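Local coordinates for protein endo-1,4-beta-xylanase (Bacteroides thetaiotaomicron VPI-5482, PDB 3KST) that probably hydrolyses glycosidic bonds in xylan as a calcium-binding member of glycosyl hydrolase family 43, at residues A[254-268]-A[276-288]. Sequence-based numbering, arbitrary orientation.
Sequences PFQCKDGSWKYIFHA and QPRTSYIKDFAIS
Phe-266 and Tyr-281 make a hydrogen-bonded pair in the antiparallel beta hairpin of strands 262-268 and 279-287; Tyr-281 N to Phe-266 O measures 2.7 Å. Tyr-264 pairs likewise with Lys-283. At the Ala-268 end, Ala-268 N bonds Thr-279 O at 3.0 Å; the return bond from Thr-279 N is weak.

Pro-254 CB sits over one face of the Phe-285 ring in a CH-pi contact, 3.9 Å from its centroid, while Trp-262 CB meets that ring's edge in plane. Tyr-281 CB makes a CH-pi contact over a face of the Phe-266 ring. With chi1 at 61°, Phe-266 CG stands between backbone N and carbonyl carbon, and the ring leans across to touch Lys-283 CD at 3.6 Å from CE1. Beyond this contact, Lys-283 NZ forms a salt bridge with Asp-241 and a hydrogen bond to Gly-297 O.

Lys-263 NZ and Asp-284 OD1 form a salt bridge, 3.3 Å long, whose hydrogen bond is weak; two waters join the same atoms.

Arg-278 CD lies over one face of the His-267 ring in a CH-pi contact, 4.0 Å from the ring centroid. His-267 ND1 is hydrogen-bonded to the backbone N of Asp-26, the predicted proton acceptor. The hairpin thus brings one polar end to the probable active site of the family's beta-propeller, and its other end carries a water-bridged ion pair.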
loop_
_atom_site.group_PDB
_atom_site.type_symbol
_atom_site.label_atom_id
_atom_site.label_comp_id
_atom_site.label_asym_id
_atom_site.label_seq_id
_atom_site.Cartn_x
_atom_site.Cartn_y
_atom_site.Cartn_z
ATOM N N PRO A 254 2.418 2.274 6.286
ATOM C CA PRO A 254 3.246 2.837 7.352
ATOM C C PRO A 254 4.709 2.877 6.931
ATOM O O PRO A 254 5.152 2.003 6.179
ATOM C CB PRO A 254 3.042 1.872 8.527
ATOM C CG PRO A 254 2.249 0.714 8.014
ATOM C CD PRO A 254 2.093 0.855 6.552
ATOM N N PHE A 255 5.475 3.855 7.424
ATOM C CA PHE A 255 6.926 3.907 7.134
ATOM C C PHE A 255 7.695 4.690 8.190
ATOM O O PHE A 255 7.119 5.578 8.835
ATOM C CB PHE A 255 7.199 4.498 5.745
ATOM C CG PHE A 255 6.719 5.925 5.585
ATOM C CD1 PHE A 255 5.392 6.196 5.238
ATOM C CD2 PHE A 255 7.593 7.007 5.783
ATOM C CE1 PHE A 255 4.936 7.537 5.099
ATOM C CE2 PHE A 255 7.150 8.348 5.651
ATOM C CZ PHE A 255 5.820 8.609 5.297
ATOM N N GLN A 256 8.968 4.325 8.384
ATOM C CA GLN A 256 9.841 4.983 9.365
ATOM C C GLN A 256 10.510 6.178 8.701
ATOM O O GLN A 256 10.725 6.190 7.465
ATOM C CB GLN A 256 10.844 4.002 10.030
ATOM C CG GLN A 256 11.785 3.178 9.139
ATOM C CD GLN A 256 13.147 3.803 8.888
ATOM O OE1 GLN A 256 13.437 4.938 9.307
ATOM N NE2 GLN A 256 14.014 3.038 8.228
ATOM N N CYS A 257 10.827 7.184 9.509
ATOM C CA CYS A 257 11.456 8.406 9.027
ATOM C C CYS A 257 12.898 8.519 9.486
ATOM O O CYS A 257 13.365 7.725 10.308
ATOM C CB CYS A 257 10.623 9.590 9.482
ATOM S SG CYS A 257 8.983 9.462 8.808
ATOM N N LYS A 258 13.579 9.515 8.935
ATOM C CA LYS A 258 15.004 9.818 9.212
ATOM C C LYS A 258 15.302 9.847 10.717
ATOM O O LYS A 258 16.326 9.302 11.157
ATOM C CB LYS A 258 15.390 11.180 8.615
ATOM C CG LYS A 258 15.269 11.298 7.086
ATOM C CD LYS A 258 15.184 12.741 6.584
ATOM C CE LYS A 258 16.417 13.204 5.880
ATOM N NZ LYS A 258 16.469 12.518 4.568
ATOM N N ASP A 259 14.388 10.453 11.485
ATOM C CA ASP A 259 14.509 10.602 12.957
ATOM C C ASP A 259 14.066 9.402 13.814
ATOM O O ASP A 259 14.166 9.460 15.040
ATOM C CB ASP A 259 13.776 11.885 13.441
ATOM C CG ASP A 259 12.230 11.785 13.408
ATOM O OD1 ASP A 259 11.663 10.777 12.922
ATOM O OD2 ASP A 259 11.576 12.749 13.872
ATOM N N GLY A 260 13.527 8.360 13.182
ATOM C CA GLY A 260 13.095 7.148 13.881
ATOM C C GLY A 260 11.633 7.070 14.284
ATOM O O GLY A 260 11.220 6.076 14.873
ATOM N N SER A 261 10.847 8.094 13.939
ATOM C CA SER A 261 9.422 8.116 14.212
ATOM C C SER A 261 8.748 7.497 12.988
ATOM O O SER A 261 9.407 7.266 11.972
ATOM C CB SER A 261 8.929 9.556 14.439
ATOM O OG SER A 261 8.917 10.321 13.238
ATOM N N TRP A 262 7.444 7.266 13.070
ATOM C CA TRP A 262 6.688 6.694 11.957
ATOM C C TRP A 262 5.580 7.607 11.447
ATOM O O TRP A 262 5.050 8.464 12.150
ATOM C CB TRP A 262 6.091 5.335 12.330
ATOM C CG TRP A 262 7.071 4.236 12.519
ATOM C CD1 TRP A 262 7.924 4.071 13.568
ATOM C CD2 TRP A 262 7.266 3.099 11.663
ATOM N NE1 TRP A 262 8.660 2.914 13.412
ATOM C CE2 TRP A 262 8.279 2.300 12.252
ATOM C CE3 TRP A 262 6.693 2.681 10.455
ATOM C CZ2 TRP A 262 8.743 1.111 11.664
ATOM C CZ3 TRP A 262 7.159 1.481 9.862
ATOM C CH2 TRP A 262 8.168 0.717 10.479
ATOM N N LYS A 263 5.228 7.371 10.192
ATOM C CA LYS A 263 4.214 8.152 9.500
ATOM C C LYS A 263 3.389 7.162 8.725
ATOM O O LYS A 263 3.854 6.022 8.497
ATOM C CB LYS A 263 4.888 9.110 8.533
ATOM C CG LYS A 263 5.659 10.263 9.197
ATOM C CD LYS A 263 4.745 11.314 9.769
ATOM C CE LYS A 263 5.448 12.657 9.988
ATOM N NZ LYS A 263 6.440 12.570 11.060
ATOM N N TYR A 264 2.198 7.597 8.331
ATOM C CA TYR A 264 1.273 6.768 7.534
ATOM C C TYR A 264 0.823 7.589 6.318
ATOM O O TYR A 264 0.176 8.639 6.492
ATOM C CB TYR A 264 0.082 6.324 8.401
ATOM C CG TYR A 264 -0.792 5.301 7.729
ATOM C CD1 TYR A 264 -0.462 3.949 7.769
ATOM C CD2 TYR A 264 -1.930 5.674 6.991
ATOM C CE1 TYR A 264 -1.245 2.982 7.119
ATOM C CE2 TYR A 264 -2.732 4.692 6.344
ATOM C CZ TYR A 264 -2.380 3.352 6.413
ATOM O OH TYR A 264 -3.125 2.370 5.777
ATOM N N ILE A 265 1.197 7.150 5.109
ATOM C CA ILE A 265 0.809 7.852 3.874
ATOM C C ILE A 265 -0.518 7.250 3.425
ATOM O O ILE A 265 -0.713 6.040 3.552
ATOM C CB ILE A 265 1.912 7.792 2.772
ATOM C CG1 ILE A 265 1.573 8.710 1.598
ATOM C CG2 ILE A 265 2.192 6.366 2.291
ATOM C CD1 ILE A 265 2.753 8.816 0.601
ATOM N N PHE A 266 -1.412 8.070 2.898
ATOM C CA PHE A 266 -2.729 7.605 2.454
ATOM C C PHE A 266 -3.303 8.577 1.433
ATOM O O PHE A 266 -2.824 9.695 1.331
ATOM C CB PHE A 266 -3.713 7.478 3.642
ATOM C CG PHE A 266 -3.972 8.781 4.362
ATOM C CD1 PHE A 266 -3.104 9.215 5.359
ATOM C CD2 PHE A 266 -5.050 9.596 4.008
ATOM C CE1 PHE A 266 -3.312 10.439 6.013
ATOM C CE2 PHE A 266 -5.297 10.826 4.660
ATOM C CZ PHE A 266 -4.414 11.248 5.679
ATOM N N HIS A 267 -4.304 8.120 0.689
ATOM C CA HIS A 267 -5.007 8.969 -0.266
ATOM C C HIS A 267 -6.326 9.474 0.310
ATOM O O HIS A 267 -6.818 9.008 1.348
ATOM C CB HIS A 267 -5.211 8.293 -1.631
ATOM C CG HIS A 267 -6.250 7.222 -1.644
ATOM N ND1 HIS A 267 -5.963 5.925 -2.011
ATOM C CD2 HIS A 267 -7.573 7.241 -1.345
ATOM C CE1 HIS A 267 -7.063 5.198 -1.945
ATOM N NE2 HIS A 267 -8.051 5.970 -1.530
ATOM N N ALA A 268 -6.916 10.418 -0.403
ATOM C CA ALA A 268 -8.238 10.935 -0.093
ATOM C C ALA A 268 -8.862 11.397 -1.408
ATOM O O ALA A 268 -8.154 11.566 -2.404
ATOM C CB ALA A 268 -8.120 12.077 0.875
ATOM N N GLN A 276 -12.366 12.111 -8.157
ATOM C CA GLN A 276 -11.170 12.161 -9.004
ATOM C C GLN A 276 -10.545 13.540 -9.224
ATOM O O GLN A 276 -11.265 14.485 -9.526
ATOM C CB GLN A 276 -11.437 11.649 -10.411
ATOM C CG GLN A 276 -11.865 10.249 -10.577
ATOM C CD GLN A 276 -11.894 9.890 -12.058
ATOM O OE1 GLN A 276 -10.846 9.788 -12.717
ATOM N NE2 GLN A 276 -13.094 9.718 -12.597
ATOM N N PRO A 277 -9.205 13.636 -9.226
ATOM C CA PRO A 277 -8.237 12.570 -9.019
ATOM C C PRO A 277 -7.930 12.453 -7.528
ATOM O O PRO A 277 -7.852 13.470 -6.830
ATOM C CB PRO A 277 -7.023 13.036 -9.831
ATOM C CG PRO A 277 -7.076 14.506 -9.787
ATOM C CD PRO A 277 -8.524 14.907 -9.552
ATOM N N ARG A 278 -7.829 11.235 -7.010
ATOM C CA ARG A 278 -7.357 11.068 -5.633
ATOM C C ARG A 278 -5.884 11.528 -5.532
ATOM O O ARG A 278 -5.105 11.412 -6.502
ATOM C CB ARG A 278 -7.521 9.629 -5.160
ATOM C CG ARG A 278 -8.989 9.200 -5.021
ATOM C CD ARG A 278 -9.122 7.703 -4.827
ATOM N NE ARG A 278 -8.689 7.020 -6.057
ATOM C CZ ARG A 278 -8.362 5.724 -6.166
ATOM N NH1 ARG A 278 -8.398 4.899 -5.115
ATOM N NH2 ARG A 278 -7.983 5.260 -7.358
ATOM N N THR A 279 -5.533 12.070 -4.370
ATOM C CA THR A 279 -4.184 12.556 -4.058
ATOM C C THR A 279 -3.808 12.083 -2.668
ATOM O O THR A 279 -4.677 11.669 -1.898
ATOM C CB THR A 279 -4.069 14.088 -4.201
ATOM O OG1 THR A 279 -4.609 14.737 -3.039
ATOM C CG2 THR A 279 -4.789 14.591 -5.483
ATOM N N SER A 280 -2.513 12.138 -2.343
ATOM C CA SER A 280 -2.003 11.561 -1.111
ATOM C C SER A 280 -1.514 12.560 -0.081
ATOM O O SER A 280 -1.133 13.676 -0.421
ATOM C CB SER A 280 -0.959 10.499 -1.435
ATOM O OG SER A 280 -1.615 9.377 -2.006
ATOM N N TYR A 281 -1.574 12.116 1.169
ATOM C CA TYR A 281 -1.332 12.906 2.393
ATOM C C TYR A 281 -0.593 12.045 3.420
ATOM O O TYR A 281 -0.567 10.821 3.311
ATOM C CB TYR A 281 -2.671 13.363 2.989
ATOM C CG TYR A 281 -3.474 14.252 2.057
ATOM C CD1 TYR A 281 -3.236 15.620 2.015
ATOM C CD2 TYR A 281 -4.439 13.721 1.185
ATOM C CE1 TYR A 281 -3.937 16.442 1.148
ATOM C CE2 TYR A 281 -5.150 14.519 0.305
ATOM C CZ TYR A 281 -4.877 15.906 0.286
ATOM O OH TYR A 281 -5.576 16.716 -0.566
ATOM N N ILE A 282 -0.005 12.690 4.424
ATOM C CA ILE A 282 0.768 11.996 5.473
ATOM C C ILE A 282 0.370 12.428 6.902
ATOM O O ILE A 282 0.257 13.615 7.183
ATOM C CB ILE A 282 2.258 12.206 5.273
ATOM C CG1 ILE A 282 2.749 11.590 3.945
ATOM C CG2 ILE A 282 3.075 11.602 6.451
ATOM C CD1 ILE A 282 4.195 11.983 3.611
ATOM N N LYS A 283 0.171 11.444 7.786
ATOM C CA LYS A 283 -0.136 11.660 9.208
ATOM C C LYS A 283 0.901 10.896 10.021
ATOM O O LYS A 283 1.738 10.185 9.454
ATOM C CB LYS A 283 -1.580 11.223 9.515
ATOM C CG LYS A 283 -2.628 12.264 9.095
ATOM C CD LYS A 283 -4.099 11.795 9.304
ATOM C CE LYS A 283 -4.583 11.876 10.742
ATOM N NZ LYS A 283 -4.839 13.262 11.279
ATOM N N ASP A 284 0.872 11.062 11.340
ATOM C CA ASP A 284 1.750 10.320 12.218
ATOM C C ASP A 284 1.199 8.911 12.410
ATOM O O ASP A 284 0.008 8.676 12.226
ATOM C CB ASP A 284 1.926 11.030 13.555
ATOM C CG ASP A 284 2.589 12.375 13.396
ATOM O OD1 ASP A 284 3.684 12.419 12.796
ATOM O OD2 ASP A 284 2.019 13.366 13.860
ATOM N N PHE A 285 2.103 7.992 12.734
ATOM C CA PHE A 285 1.795 6.583 12.945
ATOM C C PHE A 285 2.581 6.036 14.120
ATOM O O PHE A 285 3.769 6.301 14.238
ATOM C CB PHE A 285 2.210 5.769 11.720
ATOM C CG PHE A 285 1.837 4.327 11.808
ATOM C CD1 PHE A 285 0.528 3.942 11.616
ATOM C CD2 PHE A 285 2.786 3.358 12.122
ATOM C CE1 PHE A 285 0.164 2.591 11.699
ATOM C CE2 PHE A 285 2.451 2.020 12.201
ATOM C CZ PHE A 285 1.119 1.635 12.014
ATOM N N ALA A 286 1.942 5.221 14.946
ATOM C CA ALA A 286 2.678 4.572 16.040
ATOM C C ALA A 286 1.955 3.371 16.597
ATOM O O ALA A 286 0.745 3.264 16.472
ATOM C CB ALA A 286 3.001 5.562 17.159
ATOM N N ILE A 287 2.751 2.458 17.163
ATOM C CA ILE A 287 2.260 1.273 17.878
ATOM C C ILE A 287 2.805 1.455 19.295
ATOM O O ILE A 287 4.006 1.486 19.488
ATOM C CB ILE A 287 2.768 -0.017 17.255
ATOM C CG1 ILE A 287 2.454 -0.038 15.759
ATOM C CG2 ILE A 287 2.144 -1.239 17.967
ATOM C CD1 ILE A 287 2.965 -1.274 15.055
ATOM N N SER A 288 1.907 1.613 20.262
ATOM C CA SER A 288 2.268 1.843 21.672
ATOM C C SER A 288 2.903 0.623 22.338
ATOM O O SER A 288 2.939 -0.469 21.753
ATOM C CB SER A 288 1.034 2.251 22.488
ATOM O OG SER A 288 0.121 1.170 22.654
HETATM O O HOH W 1 6.050 10.841 13.009
HETATM O O HOH W 2 5.998 6.942 15.423
HETATM O O HOH W 3 6.324 14.116 13.271
#